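Local coordinates for manganese-containing pseudocatalase (Thermus thermophilus, PDB 2V8T), which probably breaks down hydrogen peroxide to water and oxygen at a pair of manganese ions, as members of the manganese catalase family do, at residues A[167-171]-A[172-176]; A[79-82]-A[83-87]. All coordinates share one frame; numbering follows the deposited sequence. Where two conformers were deposited one is given.

How the contacts relate
Contact 1 (167-171 with 172-176) is the entry into helix 172-200, and contact 2 (79-82 with 83-87) is the C-terminal end of helix 57-85 and the start of the loop after it; the two lie side by side, their centres about 12 Å apart. Leu84 joins them: its CD2 is 3.6 Å from Asn171 ND2 and equally close to Val173 CG1, while Thr80 CG2 packs 3.8 Å from Ala174 CA. Contact 1 is away from the manganese site. Contact 2 is nearer, the side chain of Ile81 being about 9 Å from that of the manganese ligand Glu36. Both helices carry manganese ligands: Glu70 and His73 before contact 2, and His188 after contact 1.

Contact 1 of 2, residues A[167-171]-A[172-176]; sequences EMTDN and PVARE. With SO4 (sulfate ion), chain H.
Asn171, at the N-cap position of helix 172-200, meets Arg175 one turn later through a backbone hydrogen bond. Arg175 N donates to Asn171 O at 3.0 Å, with an N-H...O angle of 164°, and the CG of Arg175 lies 3.5 Å from the same oxygen. The Asn171 side chain does not cap the helix. Its CG stands beside its own backbone N (chi1 -49°), and the amide leads away from the helix, where ND2 donates to O3 of a sulfate ion at 3.0 Å and also to Asp19. That sulfate, probably from the crystallisation liquor, comes 3.4 Å from the CD of Pro172 through its O4 and is held as well by the backbone N of Lys16. Arg175 folds back along the loop: its CD touches Asp170 O at 3.6 Å, and in one of its two conformers a bend at chi3 (61°) brings NH1 to a water. The water accepts from NH1 and donates to Thr169 O at 2.6 Å. In this conformer NE forms a salt bridge with Glu220, and NH1 also reaches Ala100 O of a second subunit. The methyl of Ala174 lies 3.7 Å from Thr169 OG1, whose hydrogen-bond partner is Val165 O. The helix start is thus bonded through backbone atoms, while the Asn171 amide N is bonded to Asp19 and the sulfate, and the arginine links the loop to helix 219-226 and the neighbouring subunit.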
ATOM      1  N   GLU A 167     -10.659  25.217   9.929  1.00  7.59           N
ATOM      2  CA  GLU A 167     -11.162  25.237  11.285  1.00  7.95           C
ATOM      3  C   GLU A 167     -10.194  24.680  12.329  1.00  8.25           C
ATOM      4  O   GLU A 167     -10.453  24.811  13.536  1.00  8.75           O
ATOM      5  CB  GLU A 167     -12.493  24.496  11.348  1.00  8.35           C
ATOM      6  CG  GLU A 167     -13.602  25.234  10.590  1.00  8.26           C
ATOM      7  CD  GLU A 167     -14.887  24.495  10.720  1.00  8.68           C
ATOM      8  OE1 GLU A 167     -14.824  23.270  10.295  1.00  9.66           O
ATOM      9  OE2 GLU A 167     -15.915  24.979  11.173  1.00 10.32           O
ATOM     10  N   MET A 168      -9.086  24.060  11.874  1.00  8.41           N
ATOM     11  CA  MET A 168      -8.048  23.540  12.742  1.00  8.99           C
ATOM     12  C   MET A 168      -6.873  24.509  12.907  1.00  9.73           C
ATOM     13  O   MET A 168      -6.118  24.348  13.863  1.00 12.11           O
ATOM     14  CB  MET A 168      -7.533  22.179  12.175  0.50  9.64           C
ATOM     15  CG  MET A 168      -8.591  21.101  12.124  0.50  9.00           C
ATOM     16  SD  MET A 168      -8.129  19.645  11.087  0.50  9.44           S
ATOM     17  CE  MET A 168      -6.677  18.990  12.015  0.50 10.44           C
ATOM     18  N   THR A 169      -6.645  25.375  11.932  1.00 11.13           N
ATOM     19  CA  THR A 169      -5.387  26.107  11.808  1.00 12.71           C
ATOM     20  C   THR A 169      -5.719  27.594  11.859  1.00 13.34           C
ATOM     21  O   THR A 169      -6.397  28.082  10.989  1.00 18.82           O
ATOM     22  CB  THR A 169      -4.599  25.739  10.483  1.00 14.17           C
ATOM     23  OG1 THR A 169      -5.414  25.982   9.344  1.00 17.78           O
ATOM     24  CG2 THR A 169      -4.121  24.247  10.532  1.00 16.08           C
ATOM     25  N   ASP A 170      -5.121  28.338  12.785  1.00 11.04           N
ATOM     26  CA  ASP A 170      -5.279  29.746  12.873  1.00 12.44           C
ATOM     27  C   ASP A 170      -4.172  30.549  12.176  1.00 10.94           C
ATOM     28  O   ASP A 170      -4.226  31.767  12.165  1.00 14.63           O
ATOM     29  CB  ASP A 170      -5.464  30.203  14.332  1.00 14.87           C
ATOM     30  CG  ASP A 170      -4.285  29.967  15.211  1.00 15.97           C
ATOM     31  OD1 ASP A 170      -3.204  29.484  14.761  1.00 15.14           O
ATOM     32  OD2 ASP A 170      -4.392  30.219  16.449  1.00 23.40           O
ATOM     33  N   ASN A 171      -3.247  29.883  11.549  1.00  8.64           N
ATOM     34  CA  ASN A 171      -2.113  30.537  10.969  1.00  8.27           C
ATOM     35  C   ASN A 171      -2.548  31.337   9.736  1.00  7.94           C
ATOM     36  O   ASN A 171      -3.136  30.766   8.818  1.00  8.14           O
ATOM     37  CB  ASN A 171      -1.077  29.486  10.496  1.00  8.56           C
ATOM     38  CG  ASN A 171      -0.769  28.474  11.519  1.00  9.09           C
ATOM     39  OD1 ASN A 171      -1.590  27.535  11.676  1.00 11.19           O
ATOM     40  ND2 ASN A 171       0.321  28.606  12.228  1.00  9.81           N
ATOM     41  N   PRO A 172      -2.210  32.630   9.659  1.00  8.17           N
ATOM     42  CA  PRO A 172      -2.619  33.401   8.455  1.00  8.34           C
ATOM     43  C   PRO A 172      -2.183  32.802   7.153  1.00  8.08           C
ATOM     44  O   PRO A 172      -2.901  32.919   6.151  1.00  8.52           O
ATOM     45  CB  PRO A 172      -2.014  34.794   8.722  1.00  9.37           C
ATOM     46  CG  PRO A 172      -2.079  34.900  10.244  1.00 10.04           C
ATOM     47  CD  PRO A 172      -1.685  33.520  10.730  1.00  8.79           C
ATOM     48  N   VAL A 173      -0.994  32.176   7.075  1.00  7.78           N
ATOM     49  CA  VAL A 173      -0.570  31.631   5.792  1.00  7.82           C
ATOM     50  C   VAL A 173      -1.570  30.560   5.312  1.00  7.76           C
ATOM     51  O   VAL A 173      -1.905  30.477   4.128  1.00  8.87           O
ATOM     52  CB  VAL A 173       0.876  31.142   5.819  1.00  8.34           C
ATOM     53  CG1 VAL A 173       1.086  29.902   6.694  1.00  8.89           C
ATOM     54  CG2 VAL A 173       1.399  30.925   4.426  1.00  9.25           C
ATOM     55  N   ALA A 174      -2.011  29.720   6.248  1.00  7.45           N
ATOM     56  CA  ALA A 174      -2.983  28.688   5.913  1.00  7.74           C
ATOM     57  C   ALA A 174      -4.342  29.274   5.611  1.00  7.30           C
ATOM     58  O   ALA A 174      -5.024  28.842   4.681  1.00  7.95           O
ATOM     59  CB  ALA A 174      -3.085  27.666   7.060  1.00  8.58           C
ATOM     60  N   ARG A 175      -4.766  30.268   6.405  1.00  7.60           N
ATOM     61  CA  ARG A 175      -6.096  30.864   6.186  1.00  7.90           C
ATOM     62  C   ARG A 175      -6.176  31.584   4.841  1.00  7.45           C
ATOM     63  O   ARG A 175      -7.214  31.544   4.195  1.00  7.89           O
ATOM     64  CB  ARG A 175      -6.359  31.919   7.299  0.50  8.57           C
ATOM     65  CG  ARG A 175      -6.585  31.318   8.724  0.50  8.44           C
ATOM     66  CD  ARG A 175      -6.864  32.265   9.814  0.50 10.78           C
ATOM     67  NE  ARG A 175      -8.042  33.087   9.713  0.50 12.74           N
ATOM     68  CZ  ARG A 175      -9.185  33.094  10.403  0.50 12.59           C
ATOM     69  NH1 ARG A 175      -9.612  32.172  11.221  0.50 16.11           N
ATOM     70  NH2 ARG A 175      -9.928  34.170  10.166  0.50 15.93           N
ATOM     71  N   GLU A 176      -5.100  32.246   4.453  1.00  7.78           N
ATOM     72  CA  GLU A 176      -5.075  32.940   3.151  1.00  8.10           C
ATOM     73  C   GLU A 176      -5.137  31.955   1.988  1.00  7.39           C
ATOM     74  O   GLU A 176      -5.931  32.088   1.067  1.00  8.00           O
ATOM     75  CB  GLU A 176      -3.899  33.897   2.944  0.50  8.18           C
ATOM     76  CG  GLU A 176      -3.996  35.116   3.821  0.50  7.50           C
ATOM     77  CD  GLU A 176      -5.154  36.062   3.556  0.50  8.53           C
ATOM     78  OE1 GLU A 176      -5.834  35.937   2.511  0.50  8.84           O
ATOM     79  OE2 GLU A 176      -5.378  36.912   4.453  0.50 12.59           O
TER
HETATM   80  S   SO4 H1308       1.535  32.239  12.723  0.95 10.88           S
HETATM   81  O1  SO4 H1308       2.506  31.778  13.728  0.95 12.79           O
HETATM   82  O2  SO4 H1308       1.966  33.536  12.224  0.95 11.70           O
HETATM   83  O3  SO4 H1308       1.502  31.285  11.612  0.95 10.16           O
HETATM   84  O4  SO4 H1308       0.210  32.340  13.324  0.95 13.01           O
HETATM   85  O   HOH W   1      -8.622  29.388  11.020  0.50 15.63           O

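Contact 2 of 2, residues A[79-82]-A[83-87]; sequences ATIN and SLLAK
Ile81 and Leu85, one turn apart on helix 57-85, lie side by side and point the same way, with Ile81 CG2 3.7 Å from Leu85 CD1. The isoleucine presents this methyl because CG2 is anti to its backbone N, beside the carbonyl carbon, whereas its CG1 runs back beside the N (chi1 -67°). The CG of Leu85 sits 3.4 Å from Ile81 O, the oxygen that takes the Leu85 N-H. Leu84 leans back on the preceding turn in the same manner, its CG 3.4 Å from Thr80 O, and its CD1 approaches the CG2 of Thr80 more loosely, at 4.3 Å. Ser83 turns its hydroxyl back on the helix: with OG beside its own N (chi1 -66°), it donates to Ala79 O at 2.8 Å. Ser83 N donates to that oxygen too, at 2.9 Å, and the two donors come from opposite faces of the carbonyl plane, so the Ala79 carbonyl is gripped twice. Leu85 N makes a bent bond to Ile81 O (N-H...O angle 132°) and adds a weak one to Asn82 O at 3.2 Å. Ile81 and Leu85 both pack on His115 of helix 114-117, while Ser83 touches Val173 of helix 172-200. A serine hydroxyl bonded to the carbonyl one turn back is a familiar feature of helices; here it and the i to i+4 apolar pair lie at the buried C-terminal end of a helix of the ferritin-like bundle.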
ATOM      1  N   ALA A  79       3.824  25.614  -0.834  1.00  6.37           N
ATOM      2  CA  ALA A  79       4.411  26.844  -0.281  1.00  6.62           C
ATOM      3  C   ALA A  79       3.887  27.146   1.108  1.00  6.56           C
ATOM      4  O   ALA A  79       4.623  27.661   1.963  1.00  6.86           O
ATOM      5  CB  ALA A  79       4.176  28.023  -1.221  1.00  7.38           C
ATOM      6  N   THR A  80       2.605  26.863   1.344  1.00  6.32           N
ATOM      7  CA  THR A  80       2.003  27.068   2.638  1.00  6.54           C
ATOM      8  C   THR A  80       2.641  26.139   3.690  1.00  6.28           C
ATOM      9  O   THR A  80       3.017  26.562   4.778  1.00  6.69           O
ATOM     10  CB  THR A  80       0.478  26.828   2.545  1.00  7.05           C
ATOM     11  OG1 THR A  80      -0.092  27.723   1.587  1.00  8.31           O
ATOM     12  CG2 THR A  80      -0.202  27.029   3.864  1.00  8.43           C
ATOM     13  N   ILE A  81       2.733  24.855   3.343  1.00  6.34           N
ATOM     14  CA  ILE A  81       3.401  23.886   4.211  1.00  6.25           C
ATOM     15  C   ILE A  81       4.835  24.292   4.479  1.00  6.22           C
ATOM     16  O   ILE A  81       5.300  24.275   5.630  1.00  6.56           O
ATOM     17  CB  ILE A  81       3.282  22.473   3.587  1.00  6.17           C
ATOM     18  CG1 ILE A  81       1.829  22.025   3.613  1.00  6.82           C
ATOM     19  CG2 ILE A  81       4.211  21.498   4.267  1.00  7.11           C
ATOM     20  CD1 ILE A  81       1.521  20.896   2.651  1.00  7.66           C
ATOM     21  N   ASN A  82       5.558  24.670   3.433  1.00  6.16           N
ATOM     22  CA  ASN A  82       6.946  25.058   3.595  1.00  6.11           C
ATOM     23  C   ASN A  82       7.076  26.280   4.504  1.00  6.41           C
ATOM     24  O   ASN A  82       8.028  26.391   5.281  1.00  6.99           O
ATOM     25  CB  ASN A  82       7.607  25.280   2.256  1.00  6.39           C
ATOM     26  CG  ASN A  82       7.802  23.979   1.507  1.00  6.31           C
ATOM     27  OD1 ASN A  82       7.897  22.917   2.120  1.00  7.23           O
ATOM     28  ND2 ASN A  82       7.892  24.069   0.159  1.00  6.85           N
ATOM     29  N   SER A  83       6.151  27.227   4.378  1.00  6.48           N
ATOM     30  CA  SER A  83       6.127  28.390   5.231  1.00  6.74           C
ATOM     31  C   SER A  83       5.980  28.003   6.690  1.00  7.10           C
ATOM     32  O   SER A  83       6.644  28.578   7.569  1.00  7.78           O
ATOM     33  CB  SER A  83       4.992  29.339   4.826  1.00  7.46           C
ATOM     34  OG  SER A  83       5.181  29.918   3.558  1.00  7.84           O
ATOM     35  N   LEU A  84       5.087  27.053   6.967  1.00  6.99           N
ATOM     36  CA  LEU A  84       4.849  26.575   8.323  1.00  7.10           C
ATOM     37  C   LEU A  84       6.026  25.767   8.873  1.00  7.28           C
ATOM     38  O   LEU A  84       6.177  25.681  10.098  1.00  8.22           O
ATOM     39  CB  LEU A  84       3.556  25.750   8.354  1.00  7.13           C
ATOM     40  CG  LEU A  84       2.289  26.562   8.064  1.00  7.75           C
ATOM     41  CD1 LEU A  84       1.140  25.597   7.684  1.00  8.63           C
ATOM     42  CD2 LEU A  84       1.913  27.437   9.254  1.00  8.82           C
ATOM     43  N   LEU A  85       6.845  25.168   8.010  1.00  7.26           N
ATOM     44  CA  LEU A  85       7.970  24.363   8.445  1.00  6.97           C
ATOM     45  C   LEU A  85       9.293  25.130   8.487  1.00  7.31           C
ATOM     46  O   LEU A  85      10.284  24.622   9.008  1.00  7.94           O
ATOM     47  CB  LEU A  85       8.138  23.157   7.521  1.00  7.43           C
ATOM     48  CG  LEU A  85       7.005  22.127   7.599  1.00  6.93           C
ATOM     49  CD1 LEU A  85       7.170  21.093   6.522  1.00  7.48           C
ATOM     50  CD2 LEU A  85       6.947  21.469   8.977  1.00  8.40           C
ATOM     51  N   ALA A  86       9.333  26.350   7.949  1.00  8.06           N
ATOM     52  CA  ALA A  86      10.599  27.096   7.805  1.00  8.16           C
ATOM     53  C   ALA A  86      11.045  27.661   9.130  1.00  8.55           C
ATOM     54  O   ALA A  86      10.347  28.407   9.780  1.00 11.55           O
ATOM     55  CB  ALA A  86      10.358  28.273   6.840  1.00 10.18           C
ATOM     56  N   LYS A  87      12.295  27.386   9.509  1.00  8.57           N
ATOM     57  CA  LYS A  87      12.845  27.951  10.724  1.00  9.08           C
ATOM     58  C   LYS A  87      13.176  29.433  10.526  1.00 10.09           C
ATOM     59  O   LYS A  87      12.914  30.259  11.406  1.00 12.12           O
ATOM     60  CB  LYS A  87      14.109  27.173  11.148  1.00  9.95           C
ATOM     61  CG  LYS A  87      14.705  27.742  12.451  1.00 10.52           C
ATOM     62  CD  LYS A  87      16.001  27.127  12.881  1.00 12.45           C
ATOM     63  CE  LYS A  87      16.586  27.831  14.118  1.00 14.57           C
ATOM     64  NZ  LYS A  87      17.976  27.500  14.396  1.00 14.99           N
TER